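PDB 1OLT: oxygen-independent coproporphyrinogen III oxidase from Escherichia coli, which catalyses the anaerobic oxidative decarboxylation of two propionate groups of coproporphyrinogen III to the vinyl groups of protoporphyrinogen IX, using an iron-sulfur cluster and S-adenosylmethionine. Local coordinates for residues A[32-38]-A[357-362]; A[113-117]-A[144-148]. One frame throughout, in Å; residues are numbered along the deposited sequence.

From the N terminus, the loop 32-38 comes first, running into helix 38-45, and its partner strand 357-362 follows more than 300 residues later. Contact 1 therefore closes a very long loop, within which lie the radical SAM core and the other two strands of the antiparallel sheet that 357-362 completes. Contact 2 falls wholly within this span: 113-117 follows strand 105-112, helix 120-133 comes next, and 144-148 holds the last residues of the parallel neighbour strand 140-146, closing a short beta-alpha-beta loop. The two loops nest without crossing. Contact 1 ties the N-terminal region to the three-stranded sheet; contact 2 lines the cofactor site. Their nearest atoms are about 16 Å apart.

Contact 1: A[32-38]-A[357-362]; sequences FSEDFGE and LWRGIA
The guanidinium of Arg359 has CB and CD2 of Phe32 over one face and CH2 of Trp358 3.5 Å above the opposite face, offset toward the rim, while CD of Arg359 lies over a face of the Trp358 ring. The Phe32 ring stands steeply to the guanidinium, the planes 74° apart, and meets NE of Arg359 at its own edge. The second aromatic of the loop, Phe36, has CD1 of Leu357 at its edge, 4.3 Å from its own CD1. This layer forms where the loop 32-38 docks on strand 357-362, an outer strand of a three-stranded antiparallel sheet, through a single antiparallel hydrogen-bonded pair, Ser33 with Gly360. A classic beta bulge, Trp358 and Arg359 opposite Gln338, precedes Gly360 on the strand. Arg359 CG sits between the backbone N and the carbonyl carbon (chi1 56°), and the chain then runs extended past CB of Phe32; NH2 is hydrogen-bonded to Gln338. Phe36 turns CG anti to its N (chi1 -172°), laying its CB 3.4 Å from O of Gly360 and its CG 3.8 Å from CA of Gly360, where a side chain on the glycine would be tight against the ring. On the other flank, CG of Glu34 comes within 3.7 Å of NE1 of Trp358. Leu357 pushes its CD2 against the backbone of Gly37, the N-cap of helix 38-45. A type I turn from Ser33 to Phe36 begins at the docking residue itself, and OG of Ser33 accepts from N of Asp35 as an ST turn. Ser33 N donates almost straight to O of Gly360 (2.9 Å); in return, O of Ser33 is gripped from opposite faces of its carbonyl plane, by N of Gly360 at 3.0 Å and by N of Phe36.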
ATOM      1  N   PHE A  32       1.845  16.408  -8.049  1.00 12.45           N
ATOM      2  CA  PHE A  32       3.187  16.674  -7.494  1.00 11.73           C
ATOM      3  C   PHE A  32       3.919  17.559  -8.495  1.00 11.59           C
ATOM      4  O   PHE A  32       3.794  17.354  -9.671  1.00 11.55           O
ATOM      5  CB  PHE A  32       4.014  15.375  -7.240  1.00 10.94           C
ATOM      6  CG  PHE A  32       3.490  14.471  -6.119  1.00  8.98           C
ATOM      7  CD1 PHE A  32       2.319  14.725  -5.433  1.00  8.62           C
ATOM      8  CD2 PHE A  32       4.176  13.304  -5.809  1.00  9.37           C
ATOM      9  CE1 PHE A  32       1.859  13.836  -4.439  1.00  7.65           C
ATOM     10  CE2 PHE A  32       3.723  12.430  -4.811  1.00  8.02           C
ATOM     11  CZ  PHE A  32       2.565  12.717  -4.123  1.00  7.69           C
ATOM     12  N   SER A  33       4.668  18.544  -8.024  1.00 12.01           N
ATOM     13  CA  SER A  33       5.354  19.467  -8.891  1.00 12.85           C
ATOM     14  C   SER A  33       6.858  19.585  -8.530  1.00 15.23           C
ATOM     15  O   SER A  33       7.244  19.598  -7.380  1.00 13.08           O
ATOM     16  CB  SER A  33       4.678  20.824  -8.791  1.00 13.11           C
ATOM     17  OG  SER A  33       5.558  21.866  -9.121  1.00 10.31           O
ATOM     18  N   GLU A  34       7.685  19.721  -9.548  1.00 18.80           N
ATOM     19  CA  GLU A  34       9.130  19.834  -9.379  1.00 22.43           C
ATOM     20  C   GLU A  34       9.538  21.163  -8.786  1.00 23.37           C
ATOM     21  O   GLU A  34      10.682  21.337  -8.433  1.00 25.22           O
ATOM     22  CB  GLU A  34       9.838  19.569 -10.700  1.00 23.50           C
ATOM     23  CG  GLU A  34       9.606  18.138 -11.194  1.00 27.78           C
ATOM     24  CD  GLU A  34      10.299  17.831 -12.521  1.00 34.91           C
ATOM     25  OE1 GLU A  34      11.333  18.463 -12.800  1.00 38.20           O
ATOM     26  OE2 GLU A  34       9.796  16.955 -13.282  1.00 39.44           O
ATOM     27  N   ASP A  35       8.583  22.080  -8.662  1.00 24.20           N
ATOM     28  CA  ASP A  35       8.789  23.365  -8.035  1.00 24.87           C
ATOM     29  C   ASP A  35       8.896  23.272  -6.524  1.00 23.43           C
ATOM     30  O   ASP A  35       9.449  24.147  -5.902  1.00 22.71           O
ATOM     31  CB  ASP A  35       7.619  24.283  -8.401  1.00 26.40           C
ATOM     32  CG  ASP A  35       7.678  24.775  -9.872  1.00 30.61           C
ATOM     33  OD1 ASP A  35       8.802  24.764 -10.465  1.00 34.89           O
ATOM     34  OD2 ASP A  35       6.656  25.204 -10.492  1.00 35.09           O
ATOM     35  N   PHE A  36       8.347  22.203  -5.956  1.00 22.12           N
ATOM     36  CA  PHE A  36       8.483  21.876  -4.531  1.00 21.09           C
ATOM     37  C   PHE A  36       9.921  21.487  -4.212  1.00 21.12           C
ATOM     38  O   PHE A  36      10.425  20.411  -4.601  1.00 21.89           O
ATOM     39  CB  PHE A  36       7.537  20.725  -4.145  1.00 20.64           C
ATOM     40  CG  PHE A  36       7.470  20.447  -2.666  1.00 18.57           C
ATOM     41  CD1 PHE A  36       8.418  19.652  -2.044  1.00 17.91           C
ATOM     42  CD2 PHE A  36       6.421  20.944  -1.895  1.00 19.48           C
ATOM     43  CE1 PHE A  36       8.346  19.366  -0.650  1.00 17.51           C
ATOM     44  CE2 PHE A  36       6.361  20.666  -0.504  1.00 19.02           C
ATOM     45  CZ  PHE A  36       7.331  19.888   0.101  1.00 18.80           C
ATOM     46  N   GLY A  37      10.563  22.357  -3.487  1.00 20.70           N
ATOM     47  CA  GLY A  37      11.969  22.247  -3.239  1.00 20.82           C
ATOM     48  C   GLY A  37      12.316  21.996  -1.775  1.00 20.14           C
ATOM     49  O   GLY A  37      11.483  21.705  -0.894  1.00 19.31           O
ATOM     50  N   GLU A  38      13.598  22.163  -1.536  1.00 19.83           N
ATOM     51  CA  GLU A  38      14.200  21.824  -0.285  1.00 19.34           C
ATOM     52  C   GLU A  38      13.668  22.662   0.815  1.00 18.98           C
ATOM     53  O   GLU A  38      13.525  22.170   1.926  1.00 17.83           O
ATOM     54  CB  GLU A  38      15.683  22.038  -0.392  1.00 19.21           C
ATOM     55  CG  GLU A  38      16.455  21.610   0.825  1.00 21.14           C
ATOM     56  CD  GLU A  38      16.310  20.140   1.173  1.00 21.87           C
ATOM     57  OE1 GLU A  38      15.862  19.292   0.353  1.00 23.89           O
ATOM     58  OE2 GLU A  38      16.690  19.830   2.299  1.00 23.21           O
ATOM     59  N   LEU A 357      15.342  14.617  -3.352  1.00 12.98           N
ATOM     60  CA  LEU A 357      14.033  15.279  -3.494  1.00 13.55           C
ATOM     61  C   LEU A 357      13.830  15.748  -4.911  1.00 13.42           C
ATOM     62  O   LEU A 357      14.632  16.518  -5.446  1.00 13.38           O
ATOM     63  CB  LEU A 357      13.879  16.460  -2.528  1.00 14.38           C
ATOM     64  CG  LEU A 357      12.579  17.271  -2.674  1.00 14.61           C
ATOM     65  CD1 LEU A 357      11.406  16.505  -2.339  1.00 14.56           C
ATOM     66  CD2 LEU A 357      12.659  18.492  -1.754  1.00 19.55           C
ATOM     67  N   TRP A 358      12.734  15.289  -5.503  1.00 13.52           N
ATOM     68  CA  TRP A 358      12.397  15.536  -6.906  1.00 13.67           C
ATOM     69  C   TRP A 358      11.192  16.458  -7.058  1.00 14.31           C
ATOM     70  O   TRP A 358      11.251  17.493  -7.729  1.00 14.33           O
ATOM     71  CB  TRP A 358      12.111  14.205  -7.570  1.00 13.21           C
ATOM     72  CG  TRP A 358      11.660  14.264  -8.962  1.00 14.65           C
ATOM     73  CD1 TRP A 358      12.034  15.159  -9.909  1.00 17.19           C
ATOM     74  CD2 TRP A 358      10.763  13.371  -9.586  1.00 18.10           C
ATOM     75  NE1 TRP A 358      11.416  14.871 -11.097  1.00 18.06           N
ATOM     76  CE2 TRP A 358      10.604  13.797 -10.925  1.00 19.61           C
ATOM     77  CE3 TRP A 358      10.055  12.242  -9.151  1.00 18.46           C
ATOM     78  CZ2 TRP A 358       9.766  13.153 -11.821  1.00 22.97           C
ATOM     79  CZ3 TRP A 358       9.244  11.572 -10.038  1.00 21.72           C
ATOM     80  CH2 TRP A 358       9.091  12.037 -11.375  1.00 24.07           C
ATOM     81  N   ARG A 359      10.079  16.058  -6.471  1.00 15.17           N
ATOM     82  CA  ARG A 359       8.847  16.808  -6.621  1.00 15.87           C
ATOM     83  C   ARG A 359       7.951  16.614  -5.424  1.00 15.51           C
ATOM     84  O   ARG A 359       8.193  15.744  -4.608  1.00 14.90           O
ATOM     85  CB  ARG A 359       8.115  16.354  -7.875  1.00 15.81           C
ATOM     86  CG  ARG A 359       7.853  14.883  -7.892  1.00 18.75           C
ATOM     87  CD  ARG A 359       7.117  14.389  -9.170  1.00 21.01           C
ATOM     88  NE  ARG A 359       6.657  13.038  -9.043  1.00 26.91           N
ATOM     89  CZ  ARG A 359       5.673  12.484  -9.769  1.00 32.61           C
ATOM     90  NH1 ARG A 359       5.023  13.210 -10.660  1.00 33.55           N
ATOM     91  NH2 ARG A 359       5.329  11.190  -9.595  1.00 31.66           N
ATOM     92  N   GLY A 360       6.916  17.446  -5.318  1.00 14.76           N
ATOM     93  CA  GLY A 360       5.956  17.288  -4.244  1.00 15.06           C
ATOM     94  C   GLY A 360       4.885  18.356  -4.244  1.00 15.39           C
ATOM     95  O   GLY A 360       4.749  19.103  -5.205  1.00 15.31           O
ATOM     96  N   ILE A 361       4.119  18.419  -3.152  0.50 14.76           N
ATOM     97  CA  ILE A 361       3.045  19.405  -2.980  0.50 13.89           C
ATOM     98  C   ILE A 361       2.868  19.809  -1.516  0.50 13.84           C
ATOM     99  O   ILE A 361       2.878  18.954  -0.637  0.50 13.44           O
ATOM    100  CB  ILE A 361       1.696  18.810  -3.490  0.50 13.53           C
ATOM    101  CG1 ILE A 361       0.547  19.875  -3.416  0.50 13.61           C
ATOM    102  CG2 ILE A 361       1.313  17.606  -2.714  0.50 12.38           C
ATOM    103  CD1 ILE A 361      -0.364  19.762  -4.551  0.50 13.46           C
ATOM    104  N   ALA A 362       2.661  21.097  -1.271  1.00 14.14           N
ATOM    105  CA  ALA A 362       2.243  21.582   0.040  1.00 13.88           C
ATOM    106  C   ALA A 362       0.725  21.657  -0.056  1.00 12.78           C
ATOM    107  O   ALA A 362       0.221  22.418  -0.840  1.00 14.12           O
ATOM    108  CB  ALA A 362       2.813  22.965   0.304  1.00 14.18           C
TER

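Contact 2: A[113-117]-A[144-148]; sequences GTPTY and IEVDP. With SAM (S-adenosylmethionine), chain C; SF4 (iron/sulfur cluster), chain B; SAM (S-adenosylmethionine), chain D.
The radical SAM cofactor site is bordered here by two neighbouring parallel strands of the core: the loop 113-117 leaves the end of strand 105-112 and packs on 144-148, the last residues of strand 140-146 and the loop after it. Pro115 is pressed onto this strand, its CB 3.5 Å from CG1 of Ile144, a tight carbon contact, with its CD against O of Glu145. Thr116 holds OG1 between its backbone N and carbonyl carbon (chi1 52°), which aims the hydroxyl at the strand end; there it accepts a weak, long bond from N of Asp147 (3.5 Å), and a water links it to O of Asp147. CG2 of the same threonine touches both CG2 of Val146 and CD1 of Ile144. Thr114 turns its methyl CG2 to CB of Asp147 at 3.6 Å, leaving OG1 to face the cofactors, 3.1 Å from the amino N of the cluster-bound S-adenosylmethionine; a second water joins OG1 to OD2 of Asp147. That amino N and a carboxylate O bind the iron atom FE3 of the cluster, and O of Gly113 also approaches the amino N at 2.9 Å. Extended beyond CG, Glu145 brings its carboxylate up to both S-adenosylmethionines: OE1 lies near CG of the cluster-bound one, and OE2 accepts from O3' of the second at 2.6 Å while also bonded to His109. Substituting an alanine for Glu145 would probably leave that ribose hydroxyl and His109 without their shared carboxylate partner. Asp147 is salt-bridged to Arg149. Strand 140-146 continues the sheet to strand 166-172 through backbone bonds of Ile144 and Val146, Trp110 of strand 105-112 touches Pro115 and Ile144, and Pro148 leans on helix 188-200.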
ATOM      1  N   GLY A 113       9.548  -3.572  -5.776  1.00 13.32           N
ATOM      2  CA  GLY A 113      10.785  -4.246  -5.729  1.00 13.23           C
ATOM      3  C   GLY A 113      10.738  -5.357  -4.749  1.00 12.77           C
ATOM      4  O   GLY A 113       9.695  -5.654  -4.174  1.00 13.99           O
ATOM      5  N   THR A 114      11.904  -5.972  -4.502  1.00 14.04           N
ATOM      6  CA  THR A 114      12.014  -7.096  -3.647  1.00 12.93           C
ATOM      7  C   THR A 114      13.000  -6.825  -2.522  1.00 13.44           C
ATOM      8  O   THR A 114      14.228  -6.965  -2.705  1.00 13.21           O
ATOM      9  CB  THR A 114      12.473  -8.314  -4.435  1.00 13.38           C
ATOM     10  OG1 THR A 114      11.586  -8.663  -5.487  1.00 14.93           O
ATOM     11  CG2 THR A 114      12.448  -9.542  -3.516  1.00 14.76           C
ATOM     12  N   PRO A 115      12.523  -6.411  -1.350  1.00 13.24           N
ATOM     13  CA  PRO A 115      13.430  -6.190  -0.213  1.00 13.45           C
ATOM     14  C   PRO A 115      14.353  -7.342   0.116  1.00 13.90           C
ATOM     15  O   PRO A 115      15.496  -7.048   0.485  1.00 14.23           O
ATOM     16  CB  PRO A 115      12.480  -5.879   0.954  1.00 13.33           C
ATOM     17  CG  PRO A 115      11.294  -5.215   0.251  1.00 13.10           C
ATOM     18  CD  PRO A 115      11.162  -5.951  -1.043  1.00 12.24           C
ATOM     19  N   THR A 116      13.876  -8.574  -0.029  1.00 13.65           N
ATOM     20  CA  THR A 116      14.678  -9.756   0.197  1.00 13.66           C
ATOM     21  C   THR A 116      15.655 -10.135  -0.919  1.00 13.50           C
ATOM     22  O   THR A 116      16.303 -11.194  -0.845  1.00 12.19           O
ATOM     23  CB  THR A 116      13.809 -10.956   0.625  1.00 14.93           C
ATOM     24  OG1 THR A 116      12.708 -11.207  -0.276  1.00 12.95           O
ATOM     25  CG2 THR A 116      13.224 -10.664   1.933  1.00 16.18           C
ATOM     26  N   TYR A 117      15.762  -9.266  -1.919  1.00 13.20           N
ATOM     27  CA  TYR A 117      16.904  -9.280  -2.812  1.00 12.99           C
ATOM     28  C   TYR A 117      18.210  -9.059  -2.019  1.00 14.02           C
ATOM     29  O   TYR A 117      19.285  -9.582  -2.390  1.00 13.40           O
ATOM     30  CB  TYR A 117      16.760  -8.180  -3.838  1.00 12.53           C
ATOM     31  CG  TYR A 117      17.777  -8.225  -4.975  1.00 12.84           C
ATOM     32  CD1 TYR A 117      19.082  -7.668  -4.836  1.00 13.51           C
ATOM     33  CD2 TYR A 117      17.430  -8.777  -6.214  1.00 14.00           C
ATOM     34  CE1 TYR A 117      20.002  -7.712  -5.920  1.00 13.73           C
ATOM     35  CE2 TYR A 117      18.335  -8.832  -7.274  1.00 13.44           C
ATOM     36  CZ  TYR A 117      19.624  -8.295  -7.126  1.00 14.82           C
ATOM     37  OH  TYR A 117      20.480  -8.348  -8.193  1.00 15.12           O
ATOM     38  N   ILE A 144       8.323  -6.038   6.157  1.00 14.03           N
ATOM     39  CA  ILE A 144       9.072  -6.209   4.927  1.00 13.53           C
ATOM     40  C   ILE A 144       8.234  -7.082   3.987  1.00 13.70           C
ATOM     41  O   ILE A 144       7.464  -7.952   4.432  1.00 13.57           O
ATOM     42  CB  ILE A 144      10.425  -6.898   5.233  1.00 12.53           C
ATOM     43  CG1 ILE A 144      11.327  -7.033   3.997  1.00 12.29           C
ATOM     44  CG2 ILE A 144      10.215  -8.280   5.847  1.00 12.29           C
ATOM     45  CD1 ILE A 144      12.718  -7.504   4.288  1.00 11.71           C
ATOM     46  N   GLU A 145       8.421  -6.850   2.695  1.00 13.11           N
ATOM     47  CA  GLU A 145       7.860  -7.681   1.641  1.00 13.88           C
ATOM     48  C   GLU A 145       8.843  -8.685   1.113  1.00 14.31           C
ATOM     49  O   GLU A 145      10.035  -8.405   0.989  1.00 15.36           O
ATOM     50  CB  GLU A 145       7.349  -6.789   0.524  1.00 14.12           C
ATOM     51  CG  GLU A 145       6.438  -5.671   1.055  1.00 16.33           C
ATOM     52  CD  GLU A 145       5.727  -4.887   0.009  1.00 19.81           C
ATOM     53  OE1 GLU A 145       5.128  -5.548  -0.905  1.00 24.03           O
ATOM     54  OE2 GLU A 145       5.748  -3.609   0.111  1.00 20.48           O
ATOM     55  N   VAL A 146       8.345  -9.872   0.776  1.00 14.38           N
ATOM     56  CA  VAL A 146       9.190 -11.039   0.540  1.00 14.82           C
ATOM     57  C   VAL A 146       8.713 -11.727  -0.720  1.00 15.49           C
ATOM     58  O   VAL A 146       7.550 -12.050  -0.830  1.00 14.85           O
ATOM     59  CB  VAL A 146       9.092 -12.062   1.710  1.00 14.89           C
ATOM     60  CG1 VAL A 146       9.962 -13.279   1.407  1.00 16.64           C
ATOM     61  CG2 VAL A 146       9.545 -11.436   3.010  1.00 16.31           C
ATOM     62  N   ASP A 147       9.612 -11.957  -1.654  1.00 15.98           N
ATOM     63  CA  ASP A 147       9.337 -12.810  -2.825  1.00 15.96           C
ATOM     64  C   ASP A 147       9.726 -14.262  -2.438  1.00 15.23           C
ATOM     65  O   ASP A 147      10.872 -14.519  -2.047  1.00 13.34           O
ATOM     66  CB  ASP A 147      10.234 -12.307  -3.955  1.00 17.07           C
ATOM     67  CG  ASP A 147      10.186 -13.160  -5.215  1.00 17.93           C
ATOM     68  OD1 ASP A 147       9.214 -13.910  -5.448  1.00 18.21           O
ATOM     69  OD2 ASP A 147      11.117 -13.072  -6.062  1.00 20.79           O
ATOM     70  N   PRO A 148       8.808 -15.223  -2.539  1.00 14.25           N
ATOM     71  CA  PRO A 148       9.108 -16.591  -2.072  1.00 14.85           C
ATOM     72  C   PRO A 148       9.849 -17.449  -3.160  1.00 16.03           C
ATOM     73  O   PRO A 148       9.406 -18.612  -3.494  1.00 20.15           O
ATOM     74  CB  PRO A 148       7.738 -17.149  -1.820  1.00 14.15           C
ATOM     75  CG  PRO A 148       6.911 -16.499  -3.003  1.00 13.40           C
ATOM     76  CD  PRO A 148       7.439 -15.087  -3.028  1.00 13.82           C
TER
HETATM   77  N   SAM C 501       8.615  -8.251  -4.878  1.00 18.66           N
HETATM   78  CA  SAM C 501       7.851  -9.112  -3.987  1.00 18.10           C
HETATM   79  C   SAM C 501       6.992 -10.159  -4.708  1.00 19.26           C
HETATM   80  O   SAM C 501       6.700  -9.980  -5.941  1.00 18.76           O
HETATM   81  OXT SAM C 501       6.711 -11.133  -4.040  1.00 17.52           O
HETATM   82  CB  SAM C 501       6.924  -8.179  -3.183  1.00 19.99           C
HETATM   83  CG  SAM C 501       5.571  -7.770  -3.699  0.60 20.95           C
HETATM   84  SD  SAM C 501       5.565  -6.633  -5.061  0.60 19.90           S
HETATM   85  CE  SAM C 501       6.578  -5.251  -4.518  0.60 22.10           C
HETATM   86  C5' SAM C 501       3.975  -5.694  -4.739  0.60 21.76           C
HETATM   87  C4' SAM C 501       2.614  -6.281  -5.258  1.00 20.01           C
HETATM   88  O4' SAM C 501       2.007  -5.512  -6.289  1.00 22.97           O
HETATM   89  C3' SAM C 501       2.747  -7.642  -5.900  1.00 21.30           C
HETATM   90  O3' SAM C 501       2.971  -8.704  -4.965  1.00 21.66           O
HETATM   91  C2' SAM C 501       1.476  -7.758  -6.750  1.00 19.23           C
HETATM   92  O2' SAM C 501       0.441  -8.431  -6.033  1.00 19.09           O
HETATM   93  C1' SAM C 501       1.065  -6.321  -6.959  1.00 18.71           C
HETATM   94  N9  SAM C 501       1.052  -5.911  -8.348  1.00 19.12           N
HETATM   95  C8  SAM C 501       2.172  -5.640  -9.091  1.00 17.55           C
HETATM   96  N7  SAM C 501       1.801  -5.264 -10.311  1.00 16.68           N
HETATM   97  C5  SAM C 501       0.431  -5.272 -10.347  1.00 19.03           C
HETATM   98  C6  SAM C 501      -0.502  -4.964 -11.352  1.00 20.30           C
HETATM   99  N6  SAM C 501      -0.149  -4.549 -12.569  1.00 16.44           N
HETATM  100  N1  SAM C 501      -1.830  -5.084 -11.052  1.00 19.15           N
HETATM  101  C2  SAM C 501      -2.231  -5.512  -9.782  1.00 21.62           C
HETATM  102  N3  SAM C 501      -1.338  -5.801  -8.807  1.00 18.02           N
HETATM  103  C4  SAM C 501      -0.026  -5.689  -9.103  1.00 18.27           C
HETATM  104 FE1  SF4 B 500       9.595  -7.759  -8.631  1.00 23.82          FE
HETATM  105 FE2  SF4 B 500       7.140  -6.994  -9.303  1.00 25.67          FE
HETATM  106 FE3  SF4 B 500       7.646  -8.409  -7.231  1.00 28.86          FE
HETATM  107 FE4  SF4 B 500       7.841  -9.334  -9.405  1.00 28.04          FE
HETATM  108  S1  SF4 B 500       5.824  -8.644  -8.555  1.00 15.00           S
HETATM  109  S2  SF4 B 500       9.328  -9.829  -7.829  1.00 13.41           S
HETATM  110  S3  SF4 B 500       8.748  -7.844 -10.576  1.00 15.21           S
HETATM  111  S4  SF4 B 500       8.236  -6.358  -7.606  1.00 17.11           S
HETATM  112  N   SAM D 502       1.073  -0.303  -5.941  0.50 41.71           N
HETATM  113  CA  SAM D 502       0.523  -1.648  -6.192  0.50 42.04           C
HETATM  114  C   SAM D 502      -0.610  -1.617  -7.239  0.50 42.53           C
HETATM  115  O   SAM D 502      -0.585  -2.268  -8.302  0.50 41.57           O
HETATM  116  OXT SAM D 502      -1.639  -0.920  -7.108  0.50 43.94           O
HETATM  117  CB  SAM D 502       0.056  -2.295  -4.861  0.50 42.27           C
HETATM  118  CG  SAM D 502       1.185  -2.637  -3.838  0.50 40.26           C
HETATM  119  SD  SAM D 502       1.255  -1.542  -2.380  0.50 38.02           S
HETATM  120  CE  SAM D 502       0.352  -2.524  -1.129  0.50 35.01           C
HETATM  121  C5' SAM D 502       2.929  -1.573  -1.636  1.00 32.45           C
HETATM  122  C4' SAM D 502       3.980  -1.024  -2.588  1.00 25.07           C
HETATM  123  O4' SAM D 502       3.696   0.357  -2.747  1.00 21.03           O
HETATM  124  C3' SAM D 502       5.416  -1.081  -2.056  1.00 21.84           C
HETATM  125  O3' SAM D 502       5.963  -2.383  -2.165  1.00 20.80           O
HETATM  126  C2' SAM D 502       6.036   0.003  -2.893  1.00 17.43           C
HETATM  127  O2' SAM D 502       6.222  -0.452  -4.206  1.00 16.27           O
HETATM  128  C1' SAM D 502       4.934   1.078  -2.890  1.00 19.93           C
HETATM  129  N9  SAM D 502       5.057   2.002  -1.776  1.00 17.77           N
HETATM  130  C8  SAM D 502       4.603   1.838  -0.515  1.00 19.91           C
HETATM  131  N7  SAM D 502       4.959   2.957   0.231  1.00 18.36           N
HETATM  132  C5  SAM D 502       5.609   3.783  -0.546  1.00 18.31           C
HETATM  133  C6  SAM D 502       6.183   5.003  -0.322  1.00 19.98           C
HETATM  134  N6  SAM D 502       6.127   5.636   0.837  1.00 21.89           N
HETATM  135  N1  SAM D 502       6.812   5.583  -1.365  1.00 18.39           N
HETATM  136  C2  SAM D 502       6.878   4.995  -2.570  1.00 18.22           C
HETATM  137  N3  SAM D 502       6.344   3.788  -2.799  1.00 18.34           N
HETATM  138  C4  SAM D 502       5.708   3.197  -1.797  1.00 18.77           C
HETATM  139  O   HOH W   1      12.747 -10.851  -6.836  1.00 13.43           O
HETATM  140  O   HOH W   2      13.198 -12.966  -1.988  1.00 18.12           O